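Local coordinates for mandelate racemase/muconate lactonizing enzyme family protein (Azoarcus sp., PDB 2QDE), which belongs to the mandelate racemase/muconate lactonizing enzyme family, pairing an enolase-type N-terminal domain with a TIM-like barrel that holds a barium ion in this crystal, at residues F119-V123 / Y124-G128; G170-K173 / A174-M178; I367-E371 / D372-R376; A233-R236 / G237-T241; R58-Q62 / D63-S67. All blocks are in the same frame, centred on the assembly; numbering follows the deposited sequence.

Interaction 1: F119-V123 / Y124-G128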
# COMPACT_ATOMS: atom_id res chain seq x y z
N PHE A 119 44.81 22.30 9.75
CA PHE A 119 44.12 23.42 10.39
C PHE A 119 44.50 23.58 11.86
O PHE A 119 44.21 24.61 12.46
CB PHE A 119 42.60 23.25 10.29
CG PHE A 119 42.06 23.27 8.88
CD1 PHE A 119 42.86 23.66 7.80
CD2 PHE A 119 40.74 22.91 8.63
CE1 PHE A 119 42.34 23.68 6.50
CE2 PHE A 119 40.21 22.94 7.33
CZ PHE A 119 41.02 23.32 6.26
N GLY A 120 45.13 22.56 12.43
CA GLY A 120 45.52 22.62 13.83
C GLY A 120 44.38 22.38 14.80
O GLY A 120 44.37 22.90 15.92
N VAL A 121 43.40 21.58 14.37
CA VAL A 121 42.25 21.29 15.21
C VAL A 121 41.93 19.80 15.23
O VAL A 121 42.25 19.07 14.30
CB VAL A 121 41.00 22.04 14.70
CG1 VAL A 121 41.28 23.53 14.59
CG2 VAL A 121 40.59 21.48 13.33
N PRO A 122 41.29 19.33 16.32
CA PRO A 122 40.92 17.92 16.45
C PRO A 122 39.81 17.63 15.44
O PRO A 122 39.07 18.53 15.05
CB PRO A 122 40.42 17.82 17.88
CG PRO A 122 41.11 18.94 18.58
CD PRO A 122 41.03 20.05 17.57
N VAL A 123 39.69 16.37 15.03
CA VAL A 123 38.67 16.03 14.05
C VAL A 123 37.24 16.39 14.49
O VAL A 123 36.43 16.79 13.65
CB VAL A 123 38.74 14.53 13.68
CG1 VAL A 123 37.51 14.13 12.89
CG2 VAL A 123 39.99 14.27 12.84
N TYR A 124 36.93 16.27 15.78
CA TYR A 124 35.58 16.59 16.21
C TYR A 124 35.17 18.02 15.87
O TYR A 124 33.98 18.30 15.74
CB TYR A 124 35.37 16.30 17.70
CG TYR A 124 36.30 16.99 18.66
CD1 TYR A 124 36.26 18.37 18.85
CD2 TYR A 124 37.20 16.25 19.43
CE1 TYR A 124 37.09 19.00 19.79
CE2 TYR A 124 38.03 16.87 20.37
CZ TYR A 124 37.97 18.24 20.55
OH TYR A 124 38.80 18.83 21.48
N GLN A 125 36.15 18.90 15.71
CA GLN A 125 35.87 20.28 15.34
C GLN A 125 35.39 20.32 13.89
O GLN A 125 34.65 21.22 13.49
CB GLN A 125 37.12 21.16 15.49
CG GLN A 125 37.60 21.34 16.92
CD GLN A 125 36.59 22.06 17.79
OE1 GLN A 125 35.44 21.64 17.92
NE2 GLN A 125 37.03 23.16 18.42
N LEU A 126 35.84 19.35 13.10
CA LEU A 126 35.46 19.26 11.70
C LEU A 126 34.10 18.59 11.56
O LEU A 126 33.45 18.72 10.53
CB LEU A 126 36.48 18.45 10.91
CG LEU A 126 37.95 18.88 10.85
CD1 LEU A 126 38.71 17.92 9.95
CD2 LEU A 126 38.06 20.31 10.32
N LEU A 127 33.69 17.86 12.59
CA LEU A 127 32.42 17.14 12.55
C LEU A 127 31.29 17.83 13.31
O LEU A 127 30.28 17.21 13.64
CB LEU A 127 32.62 15.72 13.10
CG LEU A 127 33.71 14.89 12.40
CD1 LEU A 127 33.93 13.57 13.13
CD2 LEU A 127 33.30 14.64 10.96
N GLY A 128 31.45 19.13 13.58
CA GLY A 128 30.40 19.86 14.27
C GLY A 128 30.71 20.33 15.68
O GLY A 128 29.83 20.90 16.34

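Interaction 2: G170-K173 / A174-M178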
# COMPACT_ATOMS: atom_id res chain seq x y z
N GLY A 170 24.76 -20.28 19.43
CA GLY A 170 23.86 -21.42 19.36
C GLY A 170 24.62 -22.66 19.78
O GLY A 170 25.84 -22.61 20.02
N PRO A 171 23.94 -23.81 19.89
CA PRO A 171 22.52 -24.08 19.66
C PRO A 171 21.55 -23.40 20.64
O PRO A 171 21.96 -22.68 21.55
CB PRO A 171 22.45 -25.60 19.72
CG PRO A 171 23.55 -25.94 20.68
CD PRO A 171 24.67 -25.05 20.22
N LEU A 172 20.25 -23.65 20.45
CA LEU A 172 19.22 -23.06 21.30
C LEU A 172 19.46 -23.20 22.80
O LEU A 172 19.28 -22.25 23.56
CB LEU A 172 17.86 -23.66 20.94
CG LEU A 172 16.65 -23.24 21.78
CD1 LEU A 172 16.48 -21.72 21.76
CD2 LEU A 172 15.40 -23.93 21.24
N LYS A 173 19.86 -24.40 23.23
CA LYS A 173 20.12 -24.65 24.64
C LYS A 173 21.26 -23.79 25.17
O LYS A 173 21.19 -23.27 26.29
CB LYS A 173 20.45 -26.13 24.85
CG LYS A 173 19.30 -27.05 24.48
CD LYS A 173 18.22 -27.06 25.56
CE LYS A 173 18.67 -27.87 26.79
NZ LYS A 173 17.55 -28.17 27.75
N ALA A 174 22.31 -23.65 24.37
CA ALA A 174 23.48 -22.86 24.74
C ALA A 174 23.12 -21.38 24.87
O ALA A 174 23.56 -20.70 25.80
CB ALA A 174 24.58 -23.04 23.71
N ASP A 175 22.32 -20.88 23.94
CA ASP A 175 21.89 -19.49 23.98
C ASP A 175 21.06 -19.25 25.24
O ASP A 175 21.28 -18.28 25.97
CB ASP A 175 21.06 -19.12 22.73
CG ASP A 175 21.90 -19.06 21.45
OD1 ASP A 175 23.14 -18.96 21.54
OD2 ASP A 175 21.31 -19.10 20.35
N ILE A 176 20.09 -20.13 25.51
CA ILE A 176 19.26 -19.99 26.70
C ILE A 176 20.10 -20.02 27.97
O ILE A 176 19.95 -19.18 28.85
CB ILE A 176 18.21 -21.13 26.82
CG1 ILE A 176 17.12 -20.96 25.76
CG2 ILE A 176 17.59 -21.14 28.22
CD1 ILE A 176 16.11 -22.09 25.72
N ALA A 177 21.00 -21.01 28.05
CA ALA A 177 21.87 -21.17 29.21
C ALA A 177 22.72 -19.93 29.48
O ALA A 177 22.83 -19.48 30.63
CB ALA A 177 22.77 -22.39 29.02
N MET A 178 23.31 -19.38 28.43
CA MET A 178 24.16 -18.19 28.56
C MET A 178 23.37 -17.01 29.14
O MET A 178 23.76 -16.42 30.15
CB MET A 178 24.74 -17.80 27.20
CG MET A 178 25.60 -16.54 27.19
SD MET A 178 26.25 -16.15 25.52
CE MET A 178 24.80 -15.47 24.72

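Interaction 3: I367-E371 / D372-R376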
# COMPACT_ATOMS: atom_id res chain seq x y z
N ILE A 367 46.36 11.13 17.25
CA ILE A 367 47.11 9.92 17.53
C ILE A 367 48.57 9.99 17.06
O ILE A 367 48.86 10.51 15.97
CB ILE A 367 46.45 8.69 16.85
CG1 ILE A 367 45.03 8.49 17.39
CG2 ILE A 367 47.30 7.44 17.07
CD1 ILE A 367 44.97 8.13 18.86
N GLU A 368 49.46 9.46 17.88
CA GLU A 368 50.90 9.41 17.59
C GLU A 368 51.26 7.93 17.46
O GLU A 368 51.14 7.18 18.43
CB GLU A 368 51.70 10.01 18.75
CG GLU A 368 51.26 11.38 19.17
CD GLU A 368 51.94 12.47 18.38
OE1 GLU A 368 52.06 12.32 17.14
OE2 GLU A 368 52.35 13.48 19.00
N LEU A 369 51.71 7.53 16.28
CA LEU A 369 52.06 6.13 16.06
C LEU A 369 53.41 5.70 16.62
O LEU A 369 54.40 6.43 16.55
CB LEU A 369 52.03 5.79 14.56
CG LEU A 369 50.70 5.53 13.87
CD1 LEU A 369 50.96 5.14 12.42
CD2 LEU A 369 49.94 4.42 14.58
N ASN A 370 53.44 4.49 17.18
CA ASN A 370 54.67 3.93 17.68
C ASN A 370 55.21 3.27 16.40
O ASN A 370 54.86 2.13 16.10
CB ASN A 370 54.38 2.87 18.74
CG ASN A 370 55.63 2.20 19.27
OD1 ASN A 370 56.63 2.08 18.55
ND2 ASN A 370 55.59 1.74 20.51
N GLU A 371 56.03 4.00 15.65
CA GLU A 371 56.57 3.51 14.38
C GLU A 371 57.29 2.15 14.42
O GLU A 371 57.05 1.31 13.55
CB GLU A 371 57.51 4.55 13.77
CG GLU A 371 56.86 5.89 13.43
CD GLU A 371 55.73 5.78 12.42
OE1 GLU A 371 55.74 4.85 11.58
OE2 GLU A 371 54.83 6.66 12.45
N ASP A 372 58.16 1.94 15.39
CA ASP A 372 58.86 0.67 15.44
C ASP A 372 57.93 -0.50 15.75
O ASP A 372 58.12 -1.60 15.24
CB ASP A 372 60.07 0.74 16.40
CG ASP A 372 59.78 1.52 17.66
OD1 ASP A 372 59.10 0.97 18.55
OD2 ASP A 372 60.26 2.69 17.76
N LEU A 373 56.91 -0.26 16.57
CA LEU A 373 55.95 -1.32 16.89
C LEU A 373 55.19 -1.66 15.62
O LEU A 373 54.89 -2.83 15.35
CB LEU A 373 54.98 -0.88 17.98
CG LEU A 373 53.82 -1.83 18.32
CD1 LEU A 373 54.35 -3.19 18.72
CD2 LEU A 373 52.98 -1.23 19.44
N VAL A 374 54.89 -0.64 14.83
CA VAL A 374 54.17 -0.86 13.58
C VAL A 374 55.00 -1.80 12.71
O VAL A 374 54.47 -2.77 12.16
CB VAL A 374 53.95 0.46 12.82
CG1 VAL A 374 53.57 0.18 11.38
CG2 VAL A 374 52.85 1.26 13.51
N ARG A 375 56.29 -1.52 12.59
CA ARG A 375 57.16 -2.38 11.79
C ARG A 375 57.14 -3.81 12.33
O ARG A 375 57.13 -4.76 11.56
CB ARG A 375 58.59 -1.85 11.77
CG ARG A 375 58.80 -0.73 10.77
CD ARG A 375 60.28 -0.38 10.66
NE ARG A 375 60.75 0.37 11.82
CZ ARG A 375 60.51 1.67 12.03
NH1 ARG A 375 59.80 2.36 11.15
NH2 ARG A 375 60.97 2.27 13.11
N ARG A 376 57.13 -3.96 13.66
CA ARG A 376 57.12 -5.29 14.26
C ARG A 376 55.82 -6.05 14.00
O ARG A 376 55.81 -7.28 14.01
CB ARG A 376 57.36 -5.20 15.77
CG ARG A 376 58.81 -4.91 16.16
CD ARG A 376 59.06 -5.16 17.64
NE ARG A 376 58.50 -4.12 18.51
CZ ARG A 376 59.02 -2.90 18.63
NH1 ARG A 376 60.12 -2.57 17.95
NH2 ARG A 376 58.44 -2.02 19.44

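Interaction 4: A233-R236 / G237-T241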
# COMPACT_ATOMS: atom_id res chain seq x y z
N ALA A 233 10.63 -7.29 9.57
CA ALA A 233 9.35 -6.65 9.84
C ALA A 233 8.38 -7.72 10.34
O ALA A 233 7.73 -7.54 11.36
CB ALA A 233 8.80 -5.98 8.57
N ARG A 234 8.32 -8.84 9.62
CA ARG A 234 7.41 -9.93 10.00
C ARG A 234 7.71 -10.46 11.42
O ARG A 234 6.79 -10.90 12.12
CB ARG A 234 7.52 -11.08 9.00
CG ARG A 234 6.40 -12.12 9.14
CD ARG A 234 6.73 -13.41 8.41
NE ARG A 234 7.13 -13.18 7.03
CZ ARG A 234 8.34 -13.45 6.55
NH1 ARG A 234 9.26 -13.97 7.34
NH2 ARG A 234 8.61 -13.21 5.27
N LEU A 235 8.97 -10.40 11.82
CA LEU A 235 9.38 -10.86 13.14
C LEU A 235 8.87 -9.89 14.19
O LEU A 235 8.35 -10.30 15.23
CB LEU A 235 10.91 -10.96 13.23
CG LEU A 235 11.50 -11.59 14.49
CD1 LEU A 235 11.00 -13.02 14.63
CD2 LEU A 235 13.02 -11.58 14.41
N ARG A 236 9.02 -8.60 13.91
CA ARG A 236 8.57 -7.57 14.84
C ARG A 236 7.07 -7.71 15.10
O ARG A 236 6.57 -7.24 16.12
CB ARG A 236 8.87 -6.18 14.27
CG ARG A 236 10.36 -5.87 14.13
CD ARG A 236 10.64 -4.40 13.80
NE ARG A 236 10.07 -3.52 14.82
CZ ARG A 236 8.90 -2.92 14.70
NH1 ARG A 236 8.18 -3.08 13.59
NH2 ARG A 236 8.43 -2.19 15.70
N GLY A 237 6.37 -8.37 14.19
CA GLY A 237 4.94 -8.56 14.35
C GLY A 237 4.58 -9.81 15.14
O GLY A 237 3.41 -10.05 15.43
N LYS A 238 5.58 -10.62 15.48
CA LYS A 238 5.33 -11.84 16.23
C LYS A 238 6.03 -11.86 17.60
O LYS A 238 5.75 -12.75 18.41
CB LYS A 238 5.78 -13.07 15.44
CG LYS A 238 5.18 -13.23 14.04
CD LYS A 238 3.65 -13.12 14.03
CE LYS A 238 2.97 -14.23 14.81
NZ LYS A 238 1.48 -14.16 14.63
N VAL A 239 6.93 -10.91 17.85
CA VAL A 239 7.63 -10.87 19.13
C VAL A 239 7.57 -9.50 19.78
O VAL A 239 7.45 -8.48 19.10
CB VAL A 239 9.13 -11.27 18.99
CG1 VAL A 239 9.24 -12.65 18.38
CG2 VAL A 239 9.87 -10.24 18.15
N ALA A 240 7.68 -9.48 21.11
CA ALA A 240 7.62 -8.23 21.85
C ALA A 240 8.98 -7.54 21.92
O ALA A 240 9.07 -6.32 21.84
CB ALA A 240 7.11 -8.50 23.26
N THR A 241 10.03 -8.34 22.07
CA THR A 241 11.39 -7.84 22.19
C THR A 241 11.80 -6.95 21.02
O THR A 241 11.64 -7.32 19.86
CB THR A 241 12.39 -9.00 22.30
OG1 THR A 241 11.89 -9.95 23.25
CG2 THR A 241 13.75 -8.49 22.76

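Interaction 5: R58-Q62 / D63-S67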
# COMPACT_ATOMS: atom_id res chain seq x y z
N ARG A 58 31.93 -7.62 6.59
CA ARG A 58 32.22 -6.60 5.59
C ARG A 58 32.58 -7.18 4.21
O ARG A 58 32.23 -6.61 3.18
CB ARG A 58 33.36 -5.71 6.09
CG ARG A 58 33.70 -4.50 5.22
CD ARG A 58 32.71 -3.36 5.46
NE ARG A 58 31.38 -3.65 4.94
CZ ARG A 58 31.08 -3.72 3.65
NH1 ARG A 58 32.02 -3.53 2.72
NH2 ARG A 58 29.84 -4.01 3.28
N GLY A 59 33.28 -8.31 4.20
CA GLY A 59 33.66 -8.92 2.94
C GLY A 59 34.96 -8.37 2.36
O GLY A 59 35.33 -8.68 1.22
N GLU A 60 35.66 -7.54 3.13
CA GLU A 60 36.92 -6.97 2.66
C GLU A 60 38.12 -7.59 3.37
O GLU A 60 38.02 -8.05 4.51
CB GLU A 60 36.90 -5.45 2.83
CG GLU A 60 35.86 -4.78 1.93
CD GLU A 60 35.72 -3.28 2.15
OE1 GLU A 60 36.68 -2.54 1.83
OE2 GLU A 60 34.65 -2.86 2.64
N THR A 61 39.25 -7.62 2.69
CA THR A 61 40.46 -8.21 3.24
C THR A 61 41.61 -7.22 3.14
O THR A 61 41.49 -6.16 2.54
CB THR A 61 40.89 -9.47 2.46
OG1 THR A 61 41.17 -9.11 1.09
CG2 THR A 61 39.77 -10.52 2.49
N GLN A 62 42.74 -7.59 3.74
CA GLN A 62 43.92 -6.74 3.70
C GLN A 62 44.23 -6.43 2.25
O GLN A 62 44.43 -5.27 1.89
CB GLN A 62 45.12 -7.43 4.33
CG GLN A 62 45.06 -7.54 5.83
CD GLN A 62 46.33 -8.15 6.37
OE1 GLN A 62 46.76 -9.21 5.92
NE2 GLN A 62 46.95 -7.47 7.33
N ASP A 63 44.27 -7.47 1.42
CA ASP A 63 44.58 -7.30 0.00
C ASP A 63 43.51 -6.50 -0.75
O ASP A 63 43.84 -5.71 -1.63
CB ASP A 63 44.85 -8.66 -0.66
CG ASP A 63 46.16 -9.30 -0.17
OD1 ASP A 63 46.95 -8.60 0.50
OD2 ASP A 63 46.40 -10.50 -0.46
N SER A 64 42.23 -6.70 -0.39
CA SER A 64 41.13 -5.95 -1.02
C SER A 64 41.38 -4.47 -0.86
O SER A 64 41.41 -3.71 -1.82
CB SER A 64 39.79 -6.24 -0.33
OG SER A 64 39.35 -7.54 -0.58
N ILE A 65 41.51 -4.06 0.39
CA ILE A 65 41.72 -2.67 0.73
C ILE A 65 43.00 -2.11 0.11
O ILE A 65 43.01 -1.01 -0.44
CB ILE A 65 41.76 -2.51 2.26
CG1 ILE A 65 40.43 -3.00 2.85
CG2 ILE A 65 42.04 -1.06 2.64
CD1 ILE A 65 40.44 -3.17 4.36
N THR A 66 44.08 -2.88 0.19
CA THR A 66 45.35 -2.43 -0.35
C THR A 66 45.27 -2.19 -1.85
O THR A 66 45.75 -1.18 -2.35
CB THR A 66 46.48 -3.44 -0.05
OG1 THR A 66 46.67 -3.52 1.37
CG2 THR A 66 47.78 -3.00 -0.71
N SER A 67 44.65 -3.12 -2.58
CA SER A 67 44.55 -2.96 -4.02
C SER A 67 43.62 -1.82 -4.41
O SER A 67 43.97 -0.98 -5.25
CB SER A 67 44.07 -4.25 -4.67
OG SER A 67 44.02 -4.10 -6.07
O HOH W 1 37.09 -8.85 -1.06
O HOH W 2 44.14 -10.29 2.29

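Interaction 1: F119-V123 / Y124-G128
P122 lays its CB over one face of the Y124 ring, 3.7 Å from the centroid and 18° off the normal, a CH-pi contact. The ring can fold back over the proline because Y124 CG lies between its own backbone N and carbonyl carbon (chi1 57°), while its hydroxyl goes on to bond D361. This is the tight part of a short helical turn. Here P122 O accepts from Q125 N at 3.0 Å, and V123 O takes L126 N at 2.7 Å plus a weak bond from L127 N. V123 CG1 and L127 CD1 meet at 3.6 Å, methyls of two branched aliphatic side chains, which suit a buried face. The other side is looser. L126 CD2 only brushes F119 CD2 and V121 CG2, both at 4.1 Å, and exposed G120, whose positive phi suits glycine, ends the preceding helix in a Schellman motif. F119, V121 and Q125 also pack on the second subunit, another copy of the protein. Within the chain, the turn follows helix 101-119, which L126 and L127 touch; P122, V123, Y124 and L127 lean on helix 303-315, and V123 and L127 reach helix 277-290.

Interaction 2: G170-K173 / A174-M178
D175 turns its carboxylate back to G170, across the opening turn of helix 172-186. Its CB lies 3.7 Å from L172 O, CG is 3.6 Å from P171 O, and OD1 comes to 3.0 Å from G170 N, with OD2 3.6 Å from G170 CA. The first torsion of D175 (chi1 -71°) sets CG beside its own backbone N, and so on the side of the incoming chain rather than farther along the helix. W200 and A168 also touch this buried side chain.

P171 holds the N-cap position after a cis peptide bond. A proline gives up nothing here, since its missing N-H would not be needed at the start of a helix, whereas its O accepts from D175 N at 3.0 Å. L172 O and K173 O accept in the same helical way from I176 N and A177 N. G170 has a phi that only glycine adopts readily. The L172 and I176 side chains cross obliquely, CD1 to CD1 4.0 Å. Separately, A174 CB rests 4.0 Å from P171 CD, a small methyl lying at van der Waals distance from the ring.

The helix belongs to a beta-alpha-beta unit between strands 164-167 and 192-195. A negative carboxylate beside the amino end of a helix, where unshared N-H groups cluster, would probably be stabilised by the helix dipole.

Interaction 3: I367-E371 / D372-R376
N370 caps helix 371-377 by reaching over its first turn to L373, the classic N-cap of asparagine. With CG placed opposite its own backbone N (chi1 178°), the amide bends forward and OD1 accepts from L373 N at 3.1 Å. The donor stands well above the plane of the amide carbonyl, 58° out of it, so the bond does not use a lone-pair direction. CG of the same amide rests 3.4 Å from L373 CB, the two side chains crossing at about a right angle. Asparagine suits the place because its short side chain can accept from an N-H that the first helical turn cannot satisfy. Behind it, N370 O receives V374 N, and E371 O receives R375 N, in ordinary helical fashion.

D372 takes a less relaxed shape, its CG held between backbone N and carbonyl carbon (chi1 39°). Its OD1 and N370 OD1, both acceptors, come so close that the local placing of the D372 carboxylate is doubtful; the amide and carboxylate planes are almost perpendicular. R375 bends at chi3, and E371 O lies over the centre of its guanidinium face, 3.7 Å above the plane. E371, itself bent at chi2, sends its carboxylate to a salt bridge with K37. On the inner side, L369 CD2 and V374 CG2 meet loosely at 4.4 Å, L369 also packing on L304 of helix 303-315. R376, one turn on, offers NH2 to D372 OD1 at 3.2 Å, approaching it from the anti side.

Interaction 4: A233-R236 / G237-T241
L235 and V239 meet where helix 229-236 passes into the loop before strand 243-245, a helix-to-strand turn of the alpha/beta barrel. Backbone bonds carry most of it. L235 O accepts K238 N at 2.8 Å in a nearly straight bond (161°), the donor standing above the carbonyl plane, and also takes a weak bond from V239 N at 3.0 Å. One residue earlier, G237 N divides itself between A233 O and R234 O, both weakly. G237 is exposed at this end of the helix, where the chain turns away.

The apolar part is small. L235 CD1 meets V239 CG1 at 4.2 Å, while V239 CG2, set between its own N and carbonyl carbon, comes within 3.3 Å of L235 O. Branched aliphatic residues suit this buried face, which I209 and L206 of helix 202-212 also line.

Charged ends serve other partners. R236 sends its guanidinium to a salt bridge with D265. R234 makes a cation-pi contact with Y202. K238 leaves the turn to give NZ to V239 O of the third subunit, and R236 O and V239 O accept from K238 of the fourth, so this turn helps join copies of the protein. The K238 chain bends twice beyond CG on its way out; at its base, a chi1 of -56° puts CG 3.4 Å from R234 O.

Interaction 5: R58-Q62 / D63-S67
S64 OG faces back across the first turn of helix 62-78 to T61, taking a weak bond from T61 N at 3.3 Å. T61 is the N-cap, and its OG1, set between its own N and carbonyl carbon (chi1 62°), points forward to the helix start. T61 O then accepts I65 N at 3.0 Å and nearly straight. One residue on, Q62 O is gripped twice, by T66 N at 3.0 Å and T66 OG1 at 2.9 Å, the threonine hydroxyl arriving from above the carbonyl plane. Outside this shell, a water accepts from S64 OG at 2.7 Å and donates to G59 O, while D63 N hands its hydrogen to a second water. G59 has a positive phi, natural for glycine. Further out, E60 OE2 takes R58 NH1 at 2.7 Å in a salt bridge, and its two oxygens accept from Q102 N and A103 N, binding the loop to the start of helix 101-119. Q62 NE2 reaches G33 O, and D63 OD1 forms a salt bridge with K382. S64 packs on S64 of the fifth subunit. The weak T61 N to S64 OG bond is the kind seen in one half of a capping box, here at the start of a helix of the enolase-type N-terminal domain.

Along the chain the order is interaction 5, interaction 1, interaction 2, interaction 4, interaction 3. Interactions 5 and 1 belong to the N-terminal domain, linked by helix 101-119, which begins beside the first and leads into the second; their centres lie 28 Å apart. Interactions 2 and 4 lie on the barrel, 21 Å apart between centres. Interaction 3 comes late in the chain, its centre 22 Å from that of interaction 5 but 48 Å from that of interaction 4. None touch one another. Interactions 2, 3 and 5 lie at helix starts, interaction 4 at a helix end, and interaction 1 at the short turn after helix 101-119. Interactions 1, 4 and 5 also meet neighbouring subunits, so helix ends serve both fold and assembly.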